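Beta-xylosidase (Uncultured organism, PDB 4MLG) probably removes xylose units from the non-reducing ends of xylo-oligosaccharides, as a beta-xylosidase of glycoside hydrolase family 43 built on a beta-propeller. Local coordinates at residues 32-37 with 298-303; 267-272 with 290-295. One frame throughout, in Å; residues are numbered along the deposited sequence.

Overall arrangement
Both contacts lie in the family 43 beta-propeller, on the same side of the chain's centre, each about 17 Å from it and with their own centres 11 Å apart. Contact 2 is nested along the chain inside the loop closed by contact 1: 32-37 follows strand 24-32 of an N-terminal sheet, then come 267-272, 290-295 and finally 298-303, which runs into strand 302-308. Strands 283-290 and 302-308 are antiparallel neighbours in one sheet, and Ser302 N meets Asp290 O there. The loop between them supplies segments to both contacts: contact 1 ties it to the end of strand 24-32, near the start of the chain, and contact 2 to the loop that leads into strand 276-280.

Contact 1 (32-37 with 298-303); sequences DWESGI and TWLRSL. With SO4 (sulfate ion), chain N.
Asp32 OD1 is held from two directions: Arg301 NH2 donates to it at 2.7 Å, nearly straight at 170°, and a water donates to it as well. The arginine N-H comes in on the syn lone pair of OD1, within the guanidinium plane, while NE of Arg301 turns to OD2 of Asp32 and completes a two-point salt bridge. Carboxylate and guanidinium are only 21° from coplanar, an orientation set partly by the bend of the arginine chain at chi3 (-72°), which brings its NE and NH2 round to face the acid. The backbone N of Arg301 adds a weak bond to OD2, and the same water donates to Trp299 O at 3.0 Å, tying the acid to the turn before the strand. The third guanidinium nitrogen, NH1 of Arg301, makes weak bonds to Thr272 OG1 and to O1 of a sulfate, probably from the crystallisation liquor, at 3.4 Å. A leucine in place of Arg301 would probably leave the buried Asp32 carboxylate without its countercharge, held mainly by a water and a weak backbone bond. Farther along, Glu34 lays its carboxylate across the indole N-H of Trp299, the planes well tilted; NE1 of Trp299 shares weak bonds between OE2 at 3.0 Å and OE1 at 3.2 Å. Between these polar ends, CD2 of Leu300 packs 3.8 Å from Trp33 C. The end of strand 24-32 and the loop leading into strand 302-308 are thereby joined at the seam where the first and last parts of a family 43 beta-propeller meet.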
ATOM      1  N   ASP A  32      -2.997 -23.625  -9.144  1.00 60.06           N
ATOM      2  CA  ASP A  32      -2.357 -24.265  -8.002  1.00 59.13           C
ATOM      3  C   ASP A  32      -1.178 -25.135  -8.428  1.00 58.76           C
ATOM      4  O   ASP A  32      -1.275 -25.912  -9.378  1.00 58.17           O
ATOM      5  CB  ASP A  32      -3.365 -25.113  -7.224  1.00 60.03           C
ATOM      6  CG  ASP A  32      -4.250 -24.282  -6.316  1.00 58.96           C
ATOM      7  OD1 ASP A  32      -3.784 -23.229  -5.833  1.00 58.88           O
ATOM      8  OD2 ASP A  32      -5.407 -24.686  -6.079  1.00 58.19           O
ATOM      9  N   TRP A  33      -0.067 -24.998  -7.713  1.00 59.09           N
ATOM     10  CA  TRP A  33       1.102 -25.833  -7.938  1.00 59.73           C
ATOM     11  C   TRP A  33       1.749 -26.143  -6.597  1.00 62.35           C
ATOM     12  O   TRP A  33       1.559 -25.410  -5.628  1.00 60.52           O
ATOM     13  CB  TRP A  33       2.098 -25.132  -8.862  1.00 58.07           C
ATOM     14  CG  TRP A  33       2.810 -23.981  -8.221  1.00 55.71           C
ATOM     15  CD1 TRP A  33       2.260 -22.799  -7.818  1.00 53.25           C
ATOM     16  CD2 TRP A  33       4.210 -23.894  -7.923  1.00 55.89           C
ATOM     17  NE1 TRP A  33       3.227 -21.985  -7.280  1.00 52.66           N
ATOM     18  CE2 TRP A  33       4.433 -22.633  -7.333  1.00 54.36           C
ATOM     19  CE3 TRP A  33       5.295 -24.761  -8.094  1.00 57.97           C
ATOM     20  CZ2 TRP A  33       5.698 -22.218  -6.914  1.00 55.15           C
ATOM     21  CZ3 TRP A  33       6.550 -24.346  -7.676  1.00 58.53           C
ATOM     22  CH2 TRP A  33       6.740 -23.086  -7.094  1.00 56.69           C
ATOM     23  N   GLU A  34       2.507 -27.231  -6.541  1.00 68.61           N
ATOM     24  CA  GLU A  34       3.155 -27.624  -5.297  1.00 73.64           C
ATOM     25  C   GLU A  34       4.411 -26.805  -5.026  1.00 76.17           C
ATOM     26  O   GLU A  34       5.500 -27.146  -5.486  1.00 78.84           O
ATOM     27  CB  GLU A  34       3.490 -29.119  -5.299  1.00 77.72           C
ATOM     28  CG  GLU A  34       4.190 -29.605  -4.032  1.00 81.43           C
ATOM     29  CD  GLU A  34       3.308 -29.523  -2.797  1.00 82.41           C
ATOM     30  OE1 GLU A  34       2.704 -30.551  -2.428  1.00 85.05           O
ATOM     31  OE2 GLU A  34       3.223 -28.435  -2.190  1.00 80.62           O
ATOM     32  N   SER A  35       4.248 -25.714  -4.286  1.00 75.68           N
ATOM     33  CA  SER A  35       5.392 -24.981  -3.771  1.00 76.75           C
ATOM     34  C   SER A  35       5.946 -25.781  -2.603  1.00 78.23           C
ATOM     35  O   SER A  35       5.207 -26.504  -1.936  1.00 79.91           O
ATOM     36  CB  SER A  35       4.978 -23.584  -3.309  1.00 75.19           C
ATOM     37  OG  SER A  35       3.989 -23.656  -2.297  1.00 74.70           O
ATOM     38  N   GLY A  36       7.243 -25.660  -2.349  1.00 77.94           N
ATOM     39  CA  GLY A  36       7.865 -26.412  -1.276  1.00 79.40           C
ATOM     40  C   GLY A  36       7.572 -25.849   0.102  1.00 79.04           C
ATOM     41  O   GLY A  36       8.257 -26.176   1.070  1.00 81.57           O
ATOM     42  N   ILE A  37       6.549 -25.003   0.193  1.00 74.39           N
ATOM     43  CA  ILE A  37       6.187 -24.357   1.448  1.00 71.49           C
ATOM     44  C   ILE A  37       5.141 -25.171   2.203  1.00 72.01           C
ATOM     45  O   ILE A  37       4.098 -25.515   1.648  1.00 70.82           O
ATOM     46  CB  ILE A  37       5.634 -22.940   1.202  1.00 66.65           C
ATOM     47  CG1 ILE A  37       6.523 -22.184   0.214  1.00 65.28           C
ATOM     48  CG2 ILE A  37       5.502 -22.176   2.512  1.00 65.45           C
ATOM     49  CD1 ILE A  37       6.011 -20.807  -0.134  1.00 62.89           C
ATOM     50  N   THR A 298      -5.340 -29.374   0.331  1.00 57.53           N
ATOM     51  CA  THR A 298      -6.023 -28.085   0.216  1.00 55.13           C
ATOM     52  C   THR A 298      -5.440 -27.162  -0.857  1.00 56.14           C
ATOM     53  O   THR A 298      -6.179 -26.573  -1.647  1.00 57.29           O
ATOM     54  CB  THR A 298      -6.021 -27.344   1.570  1.00 52.48           C
ATOM     55  OG1 THR A 298      -6.726 -28.123   2.544  1.00 53.50           O
ATOM     56  CG2 THR A 298      -6.680 -25.979   1.442  1.00 50.04           C
ATOM     57  N   TRP A 299      -4.116 -27.047  -0.885  1.00 54.82           N
ATOM     58  CA  TRP A 299      -3.446 -26.122  -1.796  1.00 52.94           C
ATOM     59  C   TRP A 299      -3.362 -26.654  -3.227  1.00 53.79           C
ATOM     60  O   TRP A 299      -2.810 -25.995  -4.107  1.00 53.51           O
ATOM     61  CB  TRP A 299      -2.050 -25.773  -1.273  1.00 52.47           C
ATOM     62  CG  TRP A 299      -1.174 -26.966  -1.060  1.00 53.60           C
ATOM     63  CD1 TRP A 299      -0.214 -27.437  -1.906  1.00 54.81           C
ATOM     64  CD2 TRP A 299      -1.181 -27.845   0.070  1.00 54.73           C
ATOM     65  NE1 TRP A 299       0.381 -28.554  -1.370  1.00 57.10           N
ATOM     66  CE2 TRP A 299      -0.196 -28.826  -0.158  1.00 56.73           C
ATOM     67  CE3 TRP A 299      -1.924 -27.898   1.254  1.00 54.63           C
ATOM     68  CZ2 TRP A 299       0.065 -29.847   0.753  1.00 57.80           C
ATOM     69  CZ3 TRP A 299      -1.664 -28.913   2.157  1.00 55.91           C
ATOM     70  CH2 TRP A 299      -0.678 -29.873   1.901  1.00 57.16           C
ATOM     71  N   LEU A 300      -3.909 -27.844  -3.451  1.00 55.30           N
ATOM     72  CA  LEU A 300      -3.958 -28.430  -4.787  1.00 57.12           C
ATOM     73  C   LEU A 300      -5.404 -28.727  -5.168  1.00 58.46           C
ATOM     74  O   LEU A 300      -5.971 -29.735  -4.750  1.00 60.10           O
ATOM     75  CB  LEU A 300      -3.123 -29.707  -4.849  1.00 59.07           C
ATOM     76  CG  LEU A 300      -1.629 -29.577  -4.548  1.00 59.86           C
ATOM     77  CD1 LEU A 300      -0.945 -30.928  -4.669  1.00 62.44           C
ATOM     78  CD2 LEU A 300      -0.986 -28.563  -5.477  1.00 59.10           C
ATOM     79  N   ARG A 301      -5.992 -27.844  -5.968  1.00 57.31           N
ATOM     80  CA  ARG A 301      -7.415 -27.918  -6.270  1.00 56.07           C
ATOM     81  C   ARG A 301      -7.682 -28.161  -7.751  1.00 56.90           C
ATOM     82  O   ARG A 301      -6.967 -27.652  -8.612  1.00 57.33           O
ATOM     83  CB  ARG A 301      -8.101 -26.630  -5.810  1.00 55.02           C
ATOM     84  CG  ARG A 301      -7.954 -26.361  -4.320  1.00 54.84           C
ATOM     85  CD  ARG A 301      -8.163 -24.894  -3.975  1.00 54.32           C
ATOM     86  NE  ARG A 301      -7.054 -24.056  -4.423  1.00 55.06           N
ATOM     87  CZ  ARG A 301      -6.964 -22.749  -4.196  1.00 53.81           C
ATOM     88  NH1 ARG A 301      -7.918 -22.122  -3.521  1.00 52.94           N
ATOM     89  NH2 ARG A 301      -5.920 -22.067  -4.644  1.00 53.44           N
ATOM     90  N   SER A 302      -8.716 -28.945  -8.038  1.00 58.68           N
ATOM     91  CA  SER A 302      -9.098 -29.242  -9.413  1.00 61.18           C
ATOM     92  C   SER A 302     -10.487 -28.685  -9.691  1.00 62.18           C
ATOM     93  O   SER A 302     -11.433 -28.980  -8.963  1.00 63.13           O
ATOM     94  CB  SER A 302      -9.081 -30.751  -9.656  1.00 62.65           C
ATOM     95  OG  SER A 302      -7.829 -31.310  -9.298  1.00 62.71           O
ATOM     96  N   LEU A 303     -10.610 -27.880 -10.741  1.00 63.07           N
ATOM     97  CA  LEU A 303     -11.889 -27.247 -11.044  1.00 64.24           C
ATOM     98  C   LEU A 303     -12.909 -28.218 -11.629  1.00 63.81           C
ATOM     99  O   LEU A 303     -12.553 -29.180 -12.310  1.00 65.60           O
ATOM    100  CB  LEU A 303     -11.716 -26.010 -11.938  1.00 67.25           C
ATOM    101  CG  LEU A 303     -10.796 -26.017 -13.163  1.00 70.30           C
ATOM    102  CD1 LEU A 303     -11.264 -26.985 -14.232  1.00 72.82           C
ATOM    103  CD2 LEU A 303     -10.710 -24.614 -13.736  1.00 70.73           C
TER
HETATM  104  S   SO4 N 402      -8.216 -17.883  -2.450  1.00109.91           S
HETATM  105  O1  SO4 N 402      -7.535 -18.706  -3.445  1.00109.70           O
HETATM  106  O2  SO4 N 402      -9.658 -17.937  -2.673  1.00109.63           O
HETATM  107  O3  SO4 N 402      -7.908 -18.382  -1.113  1.00109.16           O
HETATM  108  O4  SO4 N 402      -7.765 -16.501  -2.579  1.00109.69           O
HETATM  109  O   HOH W   1      -1.574 -23.321  -4.517  1.00 51.43           O

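Contact 2 (267-272 with 290-295); sequences PVVGWT and DCVPSK
Two connecting loops of the propeller meet here, one leading from strand 258-265 to strand 276-280 and the other from strand 283-290 to strand 302-308. Their one direct hydrogen bond runs from Cys291 N to Val269 O, at 2.6 Å and 151°, with the donor lying above the carbonyl plane. Around that bond the contact is apolar. Val269 sets its two methyls on successive residues of the other loop: CG1 of Val269, anti to its own backbone N (chi1 171°), rests 3.5 Å from C of Cys291, whereas CG2 meets CG2 of Val292 at 3.7 Å, the two valines crossing at about a right angle. Val292 also begins a type I beta turn, closed by Lys295 N bonding back to Val292 O, which folds the second loop round just after strand 283-290 ends at Asp290. That strand belongs to the antiparallel sheet shared with strands 276-280, 302-308 and 5-6. At its end the CB of Asp290 packs against CB of Val268 at 3.9 Å; the carboxylate of Asp290 is engaged beyond the two loops, by Thr322, Lys304 and Tyr6. On the other flank SG of Cys291 sits 3.7 Å from CA of Gly270.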
ATOM      1  N   PRO A 267     -20.140 -28.385   1.993  1.00 57.03           N
ATOM      2  CA  PRO A 267     -18.685 -28.587   2.037  1.00 55.05           C
ATOM      3  C   PRO A 267     -18.146 -29.588   1.019  1.00 55.07           C
ATOM      4  O   PRO A 267     -18.777 -30.610   0.754  1.00 56.46           O
ATOM      5  CB  PRO A 267     -18.460 -29.110   3.455  1.00 54.86           C
ATOM      6  CG  PRO A 267     -19.501 -28.426   4.252  1.00 55.14           C
ATOM      7  CD  PRO A 267     -20.712 -28.324   3.354  1.00 56.60           C
ATOM      8  N   VAL A 268     -16.982 -29.279   0.455  1.00 54.35           N
ATOM      9  CA  VAL A 268     -16.344 -30.141  -0.531  1.00 57.68           C
ATOM     10  C   VAL A 268     -15.020 -30.678   0.000  1.00 58.60           C
ATOM     11  O   VAL A 268     -14.552 -30.257   1.060  1.00 58.35           O
ATOM     12  CB  VAL A 268     -16.071 -29.388  -1.845  1.00 57.79           C
ATOM     13  CG1 VAL A 268     -17.369 -28.860  -2.439  1.00 58.18           C
ATOM     14  CG2 VAL A 268     -15.088 -28.251  -1.608  1.00 56.62           C
ATOM     15  N   VAL A 269     -14.419 -31.606  -0.736  1.00 59.03           N
ATOM     16  CA  VAL A 269     -13.106 -32.121  -0.371  1.00 60.56           C
ATOM     17  C   VAL A 269     -12.071 -31.011  -0.498  1.00 60.40           C
ATOM     18  O   VAL A 269     -11.810 -30.511  -1.593  1.00 61.38           O
ATOM     19  CB  VAL A 269     -12.694 -33.320  -1.243  1.00 62.30           C
ATOM     20  CG1 VAL A 269     -11.239 -33.686  -0.989  1.00 62.11           C
ATOM     21  CG2 VAL A 269     -13.600 -34.507  -0.965  1.00 63.11           C
ATOM     22  N   GLY A 270     -11.490 -30.625   0.632  1.00 58.28           N
ATOM     23  CA  GLY A 270     -10.576 -29.502   0.675  1.00 55.52           C
ATOM     24  C   GLY A 270     -11.140 -28.408   1.558  1.00 54.17           C
ATOM     25  O   GLY A 270     -12.356 -28.288   1.704  1.00 54.67           O
ATOM     26  N   TRP A 271     -10.258 -27.609   2.147  1.00 51.76           N
ATOM     27  CA  TRP A 271     -10.675 -26.568   3.077  1.00 49.96           C
ATOM     28  C   TRP A 271     -11.371 -25.421   2.355  1.00 52.22           C
ATOM     29  O   TRP A 271     -12.314 -24.826   2.873  1.00 52.76           O
ATOM     30  CB  TRP A 271      -9.468 -26.039   3.854  1.00 46.27           C
ATOM     31  CG  TRP A 271      -9.826 -25.258   5.083  1.00 42.64           C
ATOM     32  CD1 TRP A 271      -9.870 -25.724   6.364  1.00 40.72           C
ATOM     33  CD2 TRP A 271     -10.187 -23.872   5.149  1.00 41.69           C
ATOM     34  NE1 TRP A 271     -10.236 -24.716   7.224  1.00 39.94           N
ATOM     35  CE2 TRP A 271     -10.436 -23.569   6.502  1.00 41.02           C
ATOM     36  CE3 TRP A 271     -10.323 -22.858   4.195  1.00 41.61           C
ATOM     37  CZ2 TRP A 271     -10.814 -22.297   6.925  1.00 42.29           C
ATOM     38  CZ3 TRP A 271     -10.701 -21.595   4.617  1.00 42.35           C
ATOM     39  CH2 TRP A 271     -10.942 -21.325   5.969  1.00 42.49           C
ATOM     40  N   THR A 272     -10.903 -25.111   1.151  1.00 52.65           N
ATOM     41  CA  THR A 272     -11.419 -23.965   0.415  1.00 51.50           C
ATOM     42  C   THR A 272     -12.535 -24.344  -0.550  1.00 51.80           C
ATOM     43  O   THR A 272     -12.554 -25.443  -1.100  1.00 52.67           O
ATOM     44  CB  THR A 272     -10.305 -23.265  -0.381  1.00 50.07           C
ATOM     45  OG1 THR A 272      -9.856 -24.125  -1.433  1.00 51.65           O
ATOM     46  CG2 THR A 272      -9.136 -22.927   0.528  1.00 48.63           C
ATOM     47  N   ASP A 290     -12.692 -28.927  -5.986  1.00 62.74           N
ATOM     48  CA  ASP A 290     -12.413 -29.701  -4.781  1.00 63.74           C
ATOM     49  C   ASP A 290     -11.053 -30.388  -4.897  1.00 63.92           C
ATOM     50  O   ASP A 290     -10.415 -30.339  -5.947  1.00 63.84           O
ATOM     51  CB  ASP A 290     -13.529 -30.709  -4.474  1.00 65.13           C
ATOM     52  CG  ASP A 290     -13.835 -31.631  -5.642  1.00 66.86           C
ATOM     53  OD1 ASP A 290     -12.967 -31.824  -6.517  1.00 66.94           O
ATOM     54  OD2 ASP A 290     -14.958 -32.176  -5.674  1.00 68.20           O
ATOM     55  N   CYS A 291     -10.614 -31.028  -3.820  1.00 63.76           N
ATOM     56  CA  CYS A 291      -9.281 -31.617  -3.792  1.00 63.48           C
ATOM     57  C   CYS A 291      -9.312 -33.140  -3.867  1.00 64.18           C
ATOM     58  O   CYS A 291      -8.525 -33.822  -3.209  1.00 64.85           O
ATOM     59  CB  CYS A 291      -8.530 -31.154  -2.543  1.00 63.05           C
ATOM     60  SG  CYS A 291      -8.489 -29.355  -2.352  1.00 58.50           S
ATOM     61  N   VAL A 292     -10.223 -33.667  -4.681  1.00 63.52           N
ATOM     62  CA  VAL A 292     -10.331 -35.110  -4.881  1.00 63.83           C
ATOM     63  C   VAL A 292      -9.156 -35.723  -5.667  1.00 64.49           C
ATOM     64  O   VAL A 292      -8.592 -36.727  -5.233  1.00 65.88           O
ATOM     65  CB  VAL A 292     -11.696 -35.514  -5.500  1.00 44.91           C
ATOM     66  CG1 VAL A 292     -11.716 -36.995  -5.843  1.00 46.21           C
ATOM     67  CG2 VAL A 292     -12.833 -35.168  -4.550  1.00 44.15           C
ATOM     68  N   PRO A 293      -8.777 -35.128  -6.820  1.00 64.15           N
ATOM     69  CA  PRO A 293      -7.631 -35.711  -7.532  1.00 65.38           C
ATOM     70  C   PRO A 293      -6.317 -35.605  -6.756  1.00 66.53           C
ATOM     71  O   PRO A 293      -5.438 -36.451  -6.926  1.00 67.58           O
ATOM     72  CB  PRO A 293      -7.550 -34.873  -8.811  1.00 63.76           C
ATOM     73  CG  PRO A 293      -8.924 -34.341  -9.003  1.00 63.15           C
ATOM     74  CD  PRO A 293      -9.425 -34.072  -7.620  1.00 62.65           C
ATOM     75  N   SER A 294      -6.189 -34.582  -5.918  1.00 66.25           N
ATOM     76  CA  SER A 294      -4.978 -34.394  -5.125  1.00 67.32           C
ATOM     77  C   SER A 294      -5.070 -35.148  -3.804  1.00 68.92           C
ATOM     78  O   SER A 294      -4.166 -35.074  -2.970  1.00 68.51           O
ATOM     79  CB  SER A 294      -4.727 -32.910  -4.862  1.00 65.88           C
ATOM     80  OG  SER A 294      -5.711 -32.370  -3.996  1.00 65.18           O
ATOM     81  N   LYS A 295      -6.175 -35.866  -3.626  1.00 70.08           N
ATOM     82  CA  LYS A 295      -6.408 -36.685  -2.438  1.00 70.83           C
ATOM     83  C   LYS A 295      -6.399 -35.896  -1.125  1.00 68.87           C
ATOM     84  O   LYS A 295      -5.774 -36.307  -0.148  1.00 68.59           O
ATOM     85  CB  LYS A 295      -5.416 -37.854  -2.378  1.00 74.46           C
ATOM     86  CG  LYS A 295      -5.550 -38.840  -3.532  1.00 78.13           C
ATOM     87  CD  LYS A 295      -4.550 -39.982  -3.407  1.00 81.24           C
ATOM     88  CE  LYS A 295      -4.751 -41.023  -4.499  1.00 84.10           C
ATOM     89  NZ  LYS A 295      -4.624 -40.439  -5.863  1.00 84.66           N
TER